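Local coordinates for protein fatty acid CoA ligase (Marinactinospora thermotolerans, PDB 6SQ8) that belongs to the AMP-binding (ANL) enzyme superfamily and holds adenosine monophosphate in a pocket to which both its large N-terminal part and its smaller C-terminal domain contribute, at residues A[286-295]-A[307-315]; A[275-283]-A[414-423]. One frame throughout, in Å; residues are numbered along the deposited sequence.

Interaction 1: residues A[286-295]-A[307-315]; sequences RERMGAVLMQ and ALTPDDHAR. With AMP (adenosine monophosphate), chain G.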
loop_
_atom_site.group_PDB
_atom_site.type_symbol
_atom_site.label_atom_id
_atom_site.label_comp_id
_atom_site.label_asym_id
_atom_site.label_seq_id
_atom_site.Cartn_x
_atom_site.Cartn_y
_atom_site.Cartn_z
ATOM N N ARG A 286 12.781 6.641 -14.480
ATOM C CA ARG A 286 13.538 5.503 -14.967
ATOM C C ARG A 286 14.881 5.953 -15.576
ATOM O O ARG A 286 15.884 5.276 -15.435
ATOM C CB ARG A 286 12.723 4.704 -15.987
ATOM C CG ARG A 286 13.472 3.512 -16.570
ATOM C CD ARG A 286 14.053 2.597 -15.507
ATOM N NE ARG A 286 14.805 1.483 -16.062
ATOM C CZ ARG A 286 16.045 1.552 -16.571
ATOM N NH1 ARG A 286 16.741 2.676 -16.522
ATOM N NH2 ARG A 286 16.560 0.485 -17.155
ATOM N N GLU A 287 14.868 7.085 -16.287
ATOM C CA GLU A 287 16.062 7.702 -16.897
ATOM C C GLU A 287 17.013 8.151 -15.785
ATOM O O GLU A 287 18.190 7.852 -15.870
ATOM C CB GLU A 287 15.721 8.948 -17.731
ATOM C CG GLU A 287 16.114 8.893 -19.201
ATOM C CD GLU A 287 15.859 10.187 -19.972
ATOM O OE1 GLU A 287 16.700 10.563 -20.861
ATOM O OE2 GLU A 287 14.818 10.826 -19.705
ATOM N N ARG A 288 16.490 8.903 -14.801
ATOM C CA ARG A 288 17.320 9.618 -13.803
ATOM C C ARG A 288 17.887 8.620 -12.782
ATOM O O ARG A 288 19.001 8.813 -12.340
ATOM C CB ARG A 288 16.554 10.790 -13.161
ATOM C CG ARG A 288 16.725 12.122 -13.901
ATOM C CD ARG A 288 15.636 13.167 -13.732
ATOM N N MET A 289 17.118 7.579 -12.427
ATOM C CA MET A 289 17.488 6.620 -11.359
ATOM C C MET A 289 18.162 5.339 -11.856
ATOM O O MET A 289 18.718 4.599 -11.061
ATOM C CB MET A 289 16.251 6.189 -10.569
ATOM C CG MET A 289 15.545 7.360 -9.935
ATOM S SD MET A 289 15.855 7.368 -8.156
ATOM C CE MET A 289 14.173 7.098 -7.615
ATOM N N GLY A 290 18.056 5.007 -13.128
ATOM C CA GLY A 290 18.763 3.821 -13.585
ATOM C C GLY A 290 17.913 2.587 -13.426
ATOM O O GLY A 290 16.747 2.720 -13.319
ATOM N N ALA A 291 18.514 1.421 -13.618
ATOM C CA ALA A 291 17.833 0.160 -13.749
ATOM C C ALA A 291 17.547 -0.458 -12.381
ATOM O O ALA A 291 17.884 -1.602 -12.139
ATOM C CB ALA A 291 18.657 -0.765 -14.611
ATOM N N VAL A 292 16.869 0.302 -11.511
ATOM C CA VAL A 292 16.504 -0.126 -10.179
ATOM C C VAL A 292 15.004 0.053 -9.940
ATOM O O VAL A 292 14.517 -0.365 -8.912
ATOM C CB VAL A 292 17.339 0.614 -9.124
ATOM C CG1 VAL A 292 18.813 0.347 -9.311
ATOM C CG2 VAL A 292 17.099 2.106 -9.124
ATOM N N LEU A 293 14.267 0.616 -10.890
ATOM C CA LEU A 293 12.869 0.943 -10.703
ATOM C C LEU A 293 12.025 -0.321 -10.814
ATOM O O LEU A 293 12.133 -1.052 -11.780
ATOM C CB LEU A 293 12.427 1.964 -11.752
ATOM C CG LEU A 293 11.765 3.206 -11.176
ATOM C CD1 LEU A 293 12.750 3.979 -10.339
ATOM C CD2 LEU A 293 11.215 4.089 -12.267
ATOM N N MET A 294 11.177 -0.540 -9.808
ATOM C CA MET A 294 10.197 -1.602 -9.815
ATOM C C MET A 294 8.862 -1.070 -9.273
ATOM O O MET A 294 8.806 -0.480 -8.180
ATOM C CB MET A 294 10.657 -2.769 -8.941
ATOM C CG MET A 294 9.578 -3.814 -8.726
ATOM S SD MET A 294 10.185 -5.337 -7.981
ATOM C CE MET A 294 10.823 -6.192 -9.417
ATOM N N GLN A 295 7.785 -1.348 -10.016
ATOM C CA GLN A 295 6.448 -1.042 -9.581
ATOM C C GLN A 295 5.844 -2.307 -8.948
ATOM O O GLN A 295 6.178 -3.419 -9.342
ATOM C CB GLN A 295 5.627 -0.509 -10.753
ATOM C CG GLN A 295 4.432 0.336 -10.334
ATOM C CD GLN A 295 3.525 0.657 -11.490
ATOM O OE1 GLN A 295 2.471 0.053 -11.604
ATOM N NE2 GLN A 295 3.953 1.557 -12.372
ATOM N N ALA A 307 4.157 -7.076 -10.504
ATOM C CA ALA A 307 5.270 -6.155 -10.453
ATOM C C ALA A 307 5.799 -5.880 -11.864
ATOM O O ALA A 307 5.711 -6.702 -12.749
ATOM C CB ALA A 307 6.349 -6.677 -9.540
ATOM N N LEU A 308 6.324 -4.668 -12.035
ATOM C CA LEU A 308 6.947 -4.196 -13.250
ATOM C C LEU A 308 8.438 -4.024 -12.948
ATOM O O LEU A 308 8.788 -3.229 -12.069
ATOM C CB LEU A 308 6.280 -2.874 -13.649
ATOM C CG LEU A 308 6.585 -2.350 -15.048
ATOM C CD1 LEU A 308 5.888 -3.163 -16.119
ATOM C CD2 LEU A 308 6.173 -0.894 -15.181
ATOM N N THR A 309 9.280 -4.792 -13.658
ATOM C CA THR A 309 10.714 -4.886 -13.362
ATOM C C THR A 309 11.447 -3.661 -13.910
ATOM O O THR A 309 10.907 -2.897 -14.708
ATOM C CB THR A 309 11.350 -6.134 -13.987
ATOM O OG1 THR A 309 11.431 -5.945 -15.410
ATOM C CG2 THR A 309 10.590 -7.403 -13.637
ATOM N N PRO A 310 12.713 -3.429 -13.506
ATOM C CA PRO A 310 13.500 -2.343 -14.093
ATOM C C PRO A 310 13.700 -2.479 -15.611
ATOM O O PRO A 310 13.759 -1.484 -16.309
ATOM C CB PRO A 310 14.834 -2.416 -13.347
ATOM C CG PRO A 310 14.488 -3.142 -12.056
ATOM C CD PRO A 310 13.416 -4.136 -12.426
ATOM N N ASP A 311 13.778 -3.708 -16.115
ATOM C CA ASP A 311 13.938 -3.914 -17.562
ATOM C C ASP A 311 12.600 -3.656 -18.262
ATOM O O ASP A 311 12.606 -3.173 -19.386
ATOM C CB ASP A 311 14.443 -5.312 -17.915
ATOM C CG ASP A 311 15.862 -5.635 -17.494
ATOM O OD1 ASP A 311 16.611 -4.708 -17.112
ATOM O OD2 ASP A 311 16.200 -6.832 -17.567
ATOM N N ASP A 312 11.470 -3.981 -17.611
ATOM C CA ASP A 312 10.140 -3.658 -18.137
ATOM C C ASP A 312 9.999 -2.138 -18.320
ATOM O O ASP A 312 9.359 -1.697 -19.259
ATOM C CB ASP A 312 9.006 -4.146 -17.222
ATOM C CG ASP A 312 8.861 -5.654 -17.066
ATOM O OD1 ASP A 312 9.165 -6.364 -18.036
ATOM O OD2 ASP A 312 8.396 -6.089 -15.977
ATOM N N HIS A 313 10.584 -1.348 -17.406
ATOM C CA HIS A 313 10.494 0.127 -17.397
ATOM C C HIS A 313 11.265 0.760 -18.569
ATOM O O HIS A 313 11.218 1.975 -18.775
ATOM C CB HIS A 313 11.062 0.693 -16.088
ATOM C CG HIS A 313 10.117 0.769 -14.942
ATOM N ND1 HIS A 313 9.870 -0.302 -14.122
ATOM C CD2 HIS A 313 9.403 1.805 -14.449
ATOM C CE1 HIS A 313 9.023 0.067 -13.185
ATOM N NE2 HIS A 313 8.718 1.345 -13.363
ATOM N N ALA A 314 12.025 -0.050 -19.313
ATOM C CA ALA A 314 12.817 0.422 -20.426
ATOM C C ALA A 314 12.061 0.196 -21.743
ATOM O O ALA A 314 12.650 0.325 -22.797
ATOM C CB ALA A 314 14.155 -0.278 -20.421
ATOM N N ARG A 315 10.777 -0.158 -21.682
ATOM C CA ARG A 315 9.901 -0.202 -22.848
ATOM C C ARG A 315 8.765 0.804 -22.625
ATOM O O ARG A 315 7.977 0.639 -21.711
ATOM C CB ARG A 315 9.328 -1.614 -23.044
ATOM C CG ARG A 315 10.326 -2.768 -22.979
ATOM C CD ARG A 315 11.126 -3.075 -24.232
ATOM N NE ARG A 315 10.317 -3.393 -25.412
ATOM C CZ ARG A 315 10.769 -4.002 -26.514
ATOM N NH1 ARG A 315 12.005 -4.493 -26.551
ATOM N NH2 ARG A 315 9.967 -4.120 -27.562
HETATM P P AMP G . -7.072 -0.334 -1.660
HETATM O O1P AMP G . -6.272 -1.462 -1.075
HETATM O O2P AMP G . -8.530 -0.686 -1.987
HETATM O O3P AMP G . -6.896 0.925 -0.839
HETATM O "O5'" AMP G . -6.301 -0.038 -3.077
HETATM C "C5'" AMP G . -6.340 -0.857 -4.263
HETATM C "C4'" AMP G . -6.414 -0.030 -5.543
HETATM O "O4'" AMP G . -5.340 0.889 -5.677
HETATM C "C3'" AMP G . -6.304 -0.891 -6.770
HETATM O "O3'" AMP G . -7.622 -1.220 -7.107
HETATM C "C2'" AMP G . -5.596 -0.067 -7.843
HETATM O "O2'" AMP G . -6.425 0.634 -8.799
HETATM C "C1'" AMP G . -4.818 0.941 -7.015
HETATM N N9 AMP G . -3.376 0.584 -7.068
HETATM C C8 AMP G . -2.614 0.036 -6.093
HETATM N N7 AMP G . -1.338 -0.144 -6.529
HETATM C C5 AMP G . -1.286 0.290 -7.809
HETATM C C6 AMP G . -0.257 0.384 -8.873
HETATM N N6 AMP G . 1.003 -0.011 -8.659
HETATM N N1 AMP G . -0.632 0.898 -10.060
HETATM C C2 AMP G . -1.910 1.311 -10.289
HETATM N N3 AMP G . -2.908 1.253 -9.379
HETATM C C4 AMP G . -2.643 0.766 -8.151
#

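Interaction 2: residues A[275-283]-A[414-423]; sequences APAVPSRVA and HVLTEHPDVR. With AMP (adenosine monophosphate), chain G.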
loop_
_atom_site.group_PDB
_atom_site.type_symbol
_atom_site.label_atom_id
_atom_site.label_comp_id
_atom_site.label_asym_id
_atom_site.label_seq_id
_atom_site.Cartn_x
_atom_site.Cartn_y
_atom_site.Cartn_z
ATOM N N ALA A 275 -0.839 3.470 -5.863
ATOM C CA ALA A 275 -1.626 4.488 -6.553
ATOM C C ALA A 275 -1.269 4.450 -8.035
ATOM O O ALA A 275 -0.174 4.009 -8.392
ATOM C CB ALA A 275 -1.339 5.840 -5.928
ATOM N N PRO A 276 -2.151 4.939 -8.937
ATOM C CA PRO A 276 -1.858 4.906 -10.367
ATOM C C PRO A 276 -0.651 5.812 -10.643
ATOM O O PRO A 276 -0.519 6.875 -10.039
ATOM C CB PRO A 276 -3.139 5.411 -11.051
ATOM C CG PRO A 276 -4.197 5.357 -9.963
ATOM C CD PRO A 276 -3.445 5.582 -8.665
ATOM N N ALA A 277 0.231 5.337 -11.526
ATOM C CA ALA A 277 1.463 6.018 -11.844
ATOM C C ALA A 277 1.225 6.899 -13.069
ATOM O O ALA A 277 0.422 6.566 -13.930
ATOM C CB ALA A 277 2.558 5.014 -12.074
ATOM N N VAL A 278 1.914 8.032 -13.119
ATOM C CA VAL A 278 1.906 8.907 -14.266
ATOM C C VAL A 278 3.020 8.455 -15.202
ATOM O O VAL A 278 4.197 8.644 -14.899
ATOM C CB VAL A 278 2.072 10.368 -13.817
ATOM C CG1 VAL A 278 2.239 11.323 -14.975
ATOM C CG2 VAL A 278 0.899 10.807 -12.973
ATOM N N PRO A 279 2.689 7.807 -16.338
ATOM C CA PRO A 279 3.696 7.201 -17.213
ATOM C C PRO A 279 4.893 8.082 -17.563
ATOM O O PRO A 279 6.008 7.605 -17.554
ATOM C CB PRO A 279 2.907 6.864 -18.479
ATOM C CG PRO A 279 1.538 6.542 -17.937
ATOM C CD PRO A 279 1.326 7.545 -16.815
ATOM N N SER A 280 4.638 9.353 -17.851
ATOM C CA SER A 280 5.682 10.286 -18.285
ATOM C C SER A 280 6.635 10.577 -17.121
ATOM O O SER A 280 7.831 10.811 -17.335
ATOM C CB SER A 280 5.095 11.560 -18.853
ATOM O OG SER A 280 4.334 12.258 -17.876
ATOM N N ARG A 281 6.104 10.557 -15.893
ATOM C CA ARG A 281 6.878 10.904 -14.714
ATOM C C ARG A 281 7.728 9.687 -14.310
ATOM O O ARG A 281 8.846 9.829 -13.791
ATOM C CB ARG A 281 5.940 11.438 -13.629
ATOM C CG ARG A 281 6.429 12.754 -13.043
ATOM C CD ARG A 281 5.423 13.888 -13.104
ATOM N NE ARG A 281 4.718 14.211 -11.846
ATOM C CZ ARG A 281 5.175 15.008 -10.845
ATOM N NH1 ARG A 281 6.449 15.375 -10.794
ATOM N NH2 ARG A 281 4.344 15.419 -9.899
ATOM N N VAL A 282 7.187 8.494 -14.582
ATOM C CA VAL A 282 7.861 7.231 -14.365
ATOM C C VAL A 282 9.021 7.128 -15.354
ATOM O O VAL A 282 10.145 6.805 -14.968
ATOM C CB VAL A 282 6.879 6.058 -14.515
ATOM C CG1 VAL A 282 7.580 4.706 -14.671
ATOM C CG2 VAL A 282 5.886 6.033 -13.365
ATOM N N ALA A 283 8.739 7.409 -16.631
ATOM C CA ALA A 283 9.770 7.389 -17.670
ATOM C C ALA A 283 10.947 8.280 -17.236
ATOM O O ALA A 283 12.105 7.901 -17.376
ATOM C CB ALA A 283 9.196 7.814 -19.006
ATOM N N HIS A 414 -3.607 9.609 -18.858
ATOM C CA HIS A 414 -2.318 9.251 -19.473
ATOM C C HIS A 414 -2.006 10.233 -20.614
ATOM O O HIS A 414 -0.894 10.766 -20.700
ATOM C CB HIS A 414 -2.296 7.778 -19.935
ATOM C CG HIS A 414 -2.301 6.771 -18.830
ATOM N ND1 HIS A 414 -2.617 5.416 -19.048
ATOM C CD2 HIS A 414 -2.058 6.898 -17.496
ATOM C CE1 HIS A 414 -2.539 4.754 -17.901
ATOM N NE2 HIS A 414 -2.197 5.648 -16.923
ATOM N N VAL A 415 -3.009 10.487 -21.466
ATOM C CA VAL A 415 -2.864 11.384 -22.621
ATOM C C VAL A 415 -2.614 12.827 -22.158
ATOM O O VAL A 415 -1.723 13.489 -22.653
ATOM C CB VAL A 415 -4.085 11.298 -23.558
ATOM C CG1 VAL A 415 -4.020 12.361 -24.623
ATOM C CG2 VAL A 415 -4.222 9.945 -24.227
ATOM N N LEU A 416 -3.423 13.312 -21.228
ATOM C CA LEU A 416 -3.260 14.668 -20.688
ATOM C C LEU A 416 -1.847 14.840 -20.111
ATOM O O LEU A 416 -1.200 15.838 -20.385
ATOM C CB LEU A 416 -4.330 14.954 -19.622
ATOM C CG LEU A 416 -5.761 15.085 -20.142
ATOM C CD1 LEU A 416 -6.771 15.089 -19.001
ATOM C CD2 LEU A 416 -5.924 16.331 -20.963
ATOM N N THR A 417 -1.375 13.854 -19.339
ATOM C CA THR A 417 -0.113 13.981 -18.596
ATOM C C THR A 417 1.104 13.831 -19.522
ATOM O O THR A 417 2.202 14.276 -19.151
ATOM C CB THR A 417 -0.038 13.028 -17.396
ATOM O OG1 THR A 417 -0.245 11.681 -17.824
ATOM C CG2 THR A 417 -1.038 13.386 -16.314
ATOM N N GLU A 418 0.917 13.232 -20.711
ATOM C CA GLU A 418 1.965 13.165 -21.725
ATOM C C GLU A 418 2.352 14.575 -22.170
ATOM O O GLU A 418 3.481 14.795 -22.570
ATOM C CB GLU A 418 1.538 12.405 -22.980
ATOM C CG GLU A 418 1.763 10.906 -22.946
ATOM C CD GLU A 418 3.103 10.431 -22.408
ATOM O OE1 GLU A 418 4.163 10.918 -22.913
ATOM O OE2 GLU A 418 3.078 9.577 -21.470
ATOM N N HIS A 419 1.406 15.517 -22.137
ATOM C CA HIS A 419 1.726 16.907 -22.465
ATOM C C HIS A 419 2.824 17.400 -21.528
ATOM O O HIS A 419 2.801 17.120 -20.323
ATOM C CB HIS A 419 0.481 17.799 -22.412
ATOM C CG HIS A 419 0.678 19.138 -23.044
ATOM N ND1 HIS A 419 1.309 20.182 -22.378
ATOM C CD2 HIS A 419 0.312 19.606 -24.257
ATOM C CE1 HIS A 419 1.354 21.233 -23.182
ATOM N NE2 HIS A 419 0.755 20.902 -24.341
ATOM N N PRO A 420 3.852 18.079 -22.070
ATOM C CA PRO A 420 5.017 18.460 -21.274
ATOM C C PRO A 420 4.741 19.479 -20.168
ATOM O O PRO A 420 5.545 19.594 -19.244
ATOM C CB PRO A 420 5.994 19.047 -22.300
ATOM C CG PRO A 420 5.117 19.445 -23.458
ATOM C CD PRO A 420 4.001 18.422 -23.481
ATOM N N ASP A 421 3.613 20.196 -20.271
ATOM C CA ASP A 421 3.270 21.298 -19.338
ATOM C C ASP A 421 2.245 20.811 -18.299
ATOM O O ASP A 421 1.769 21.588 -17.477
ATOM C CB ASP A 421 2.802 22.534 -20.114
ATOM C CG ASP A 421 3.878 23.113 -21.024
ATOM O OD1 ASP A 421 5.046 23.117 -20.606
ATOM O OD2 ASP A 421 3.558 23.539 -22.170
ATOM N N VAL A 422 1.916 19.518 -18.322
ATOM C CA VAL A 422 0.999 18.887 -17.380
ATOM C C VAL A 422 1.769 17.832 -16.583
ATOM O O VAL A 422 2.479 16.989 -17.164
ATOM C CB VAL A 422 -0.179 18.243 -18.129
ATOM C CG1 VAL A 422 -1.073 17.476 -17.188
ATOM C CG2 VAL A 422 -0.965 19.253 -18.945
ATOM N N ARG A 423 1.603 17.886 -15.250
ATOM C CA ARG A 423 2.258 17.015 -14.278
ATOM C C ARG A 423 1.278 15.930 -13.783
ATOM O O ARG A 423 1.706 14.813 -13.530
ATOM C CB ARG A 423 2.806 17.890 -13.144
ATOM C CG ARG A 423 4.231 17.600 -12.712
ATOM C CD ARG A 423 5.307 18.276 -13.559
ATOM N NE ARG A 423 5.418 17.658 -14.882
ATOM C CZ ARG A 423 6.154 18.106 -15.896
ATOM N NH1 ARG A 423 7.108 18.999 -15.690
ATOM N NH2 ARG A 423 5.928 17.645 -17.117
HETATM P P AMP G . -7.072 -0.334 -1.660
HETATM O O1P AMP G . -6.272 -1.462 -1.075
HETATM O O2P AMP G . -8.530 -0.686 -1.987
HETATM O O3P AMP G . -6.896 0.925 -0.839
HETATM O "O5'" AMP G . -6.301 -0.038 -3.077
HETATM C "C5'" AMP G . -6.340 -0.857 -4.263
HETATM C "C4'" AMP G . -6.414 -0.030 -5.543
HETATM O "O4'" AMP G . -5.340 0.889 -5.677
HETATM C "C3'" AMP G . -6.304 -0.891 -6.770
HETATM O "O3'" AMP G . -7.622 -1.220 -7.107
HETATM C "C2'" AMP G . -5.596 -0.067 -7.843
HETATM O "O2'" AMP G . -6.425 0.634 -8.799
HETATM C "C1'" AMP G . -4.818 0.941 -7.015
HETATM N N9 AMP G . -3.376 0.584 -7.068
HETATM C C8 AMP G . -2.614 0.036 -6.093
HETATM N N7 AMP G . -1.338 -0.144 -6.529
HETATM C C5 AMP G . -1.286 0.290 -7.809
HETATM C C6 AMP G . -0.257 0.384 -8.873
HETATM N N6 AMP G . 1.003 -0.011 -8.659
HETATM N N1 AMP G . -0.632 0.898 -10.060
HETATM C C2 AMP G . -1.910 1.311 -10.289
HETATM N N3 AMP G . -2.908 1.253 -9.379
HETATM C C4 AMP G . -2.643 0.766 -8.151
#

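Interaction 1: residues A[286-295]-A[307-315]
L293 lies over one face of the H313 imidazole: its CB sits 4.0 Å from the ring centroid and almost on the ring normal, a CH-pi contact, while L293 CD2 reaches on to H313 CD2. L308 CD2 covers the opposite face, so the ring is sandwiched between two leucines. In its plane, H313 ND1 donates to T309 O at 2.9 Å, nearly straight; H313 N reaches that same oxygen from the other face of the carbonyl. H313 NE2 is hydrogen-bonded to the hydroxyl of Y272.

Next to the histidine, the R286 side chain runs out with CG anti to the backbone N (chi1 178°) and bends at chi2. This brings NE to P310 O, 3.2 Å away, with an angle of 168° at the hydrogen and the oxygen in the guanidinium plane. Just before P310 the chain leaves the hairpin of strands 293-299 and 303-308: Q295 and L308 form an antiparallel hydrogen-bonded pair, Q295 N to L308 O and L308 N to Q295 O both 3.0 Å, with their CB atoms meeting on one face. From that face the extended Q295 side chain accepts from AMP N6 through OE1 (3.3 Å). The Y272 hydroxyl, hydrogen-bonded to Q295 NE2, probably helps keep OE1 turned toward the adenine amino group; the same hydroxyl links Q295 to the H313 ring.

Interaction 2: residues A[275-283]-A[414-423]
The junction between the large N-terminal part of this ANL-family enzyme and its C-terminal domain is built here from the start of helix 279-289, which meets the end of helix 409-418 and the first residues of strand 422-432. The short helical segments approach to 9.5 Å between axes, at 52°. The side chains of P279, in the first turn of its helix, and H414 cross at about a right angle, with P279 CG over one face of the imidazole; P279 CG stands 3.9 Å from the H414 ring centroid, a CH-pi contact offset toward the rim, and P279 CD is 3.5 Å from H414 CD2.

One residue on, S280 OG donates to T417 O at 3.2 Å. Its chi1 of 62° sets the hydroxyl between the backbone N and the carbonyl carbon, and it comes to the acceptor from well above the carbonyl plane instead of along a lone pair. V278, at the N-cap position, pushes CG1 against T417 CB (3.7 Å), while T417 OG1 turns back to its own helix and bonds to E413 O.

At the far end two arginines cross at about a right angle. R423 CG lies over the centre of the R281 guanidinium, 3.3 Å from R281 CZ, so an aliphatic part of one chain covers the flat face of the other. R281 NE and R423 NE stay 4.6 Å apart. A salt bridge from R281 NH1 to E255 probably eases the proximity of like charges. Between these two segments there is one hydrogen bond; the rest is van der Waals packing, including carbon over the guanidinium and imidazole faces. So few directional bonds would probably allow the patch to part if the C-terminal domain turns, as it does in relatives.

Overall arrangement
Helix 279-289 is common to both contacts: its first turn faces the C-terminal domain in interaction 2, and its last turn supplies R286 to interaction 1. The two centres are about 16 Å apart, yet they touch directly, with H313 CD2 3.4 Å from V282 CG1 and Q295 NE2 3.7 Å from A277 CB. Both also reach AMP. Interaction 1 brings Q295 to the adenine amino group, whereas 275-283 leads into its helix past the base, with A275 O 3.6 Å from AMP N1 and P276 CA 3.6 Å from AMP C2. The nucleotide pocket is thus linked through 275-283 to the domain junction, and K486 and R410 also hydrogen-bond AMP.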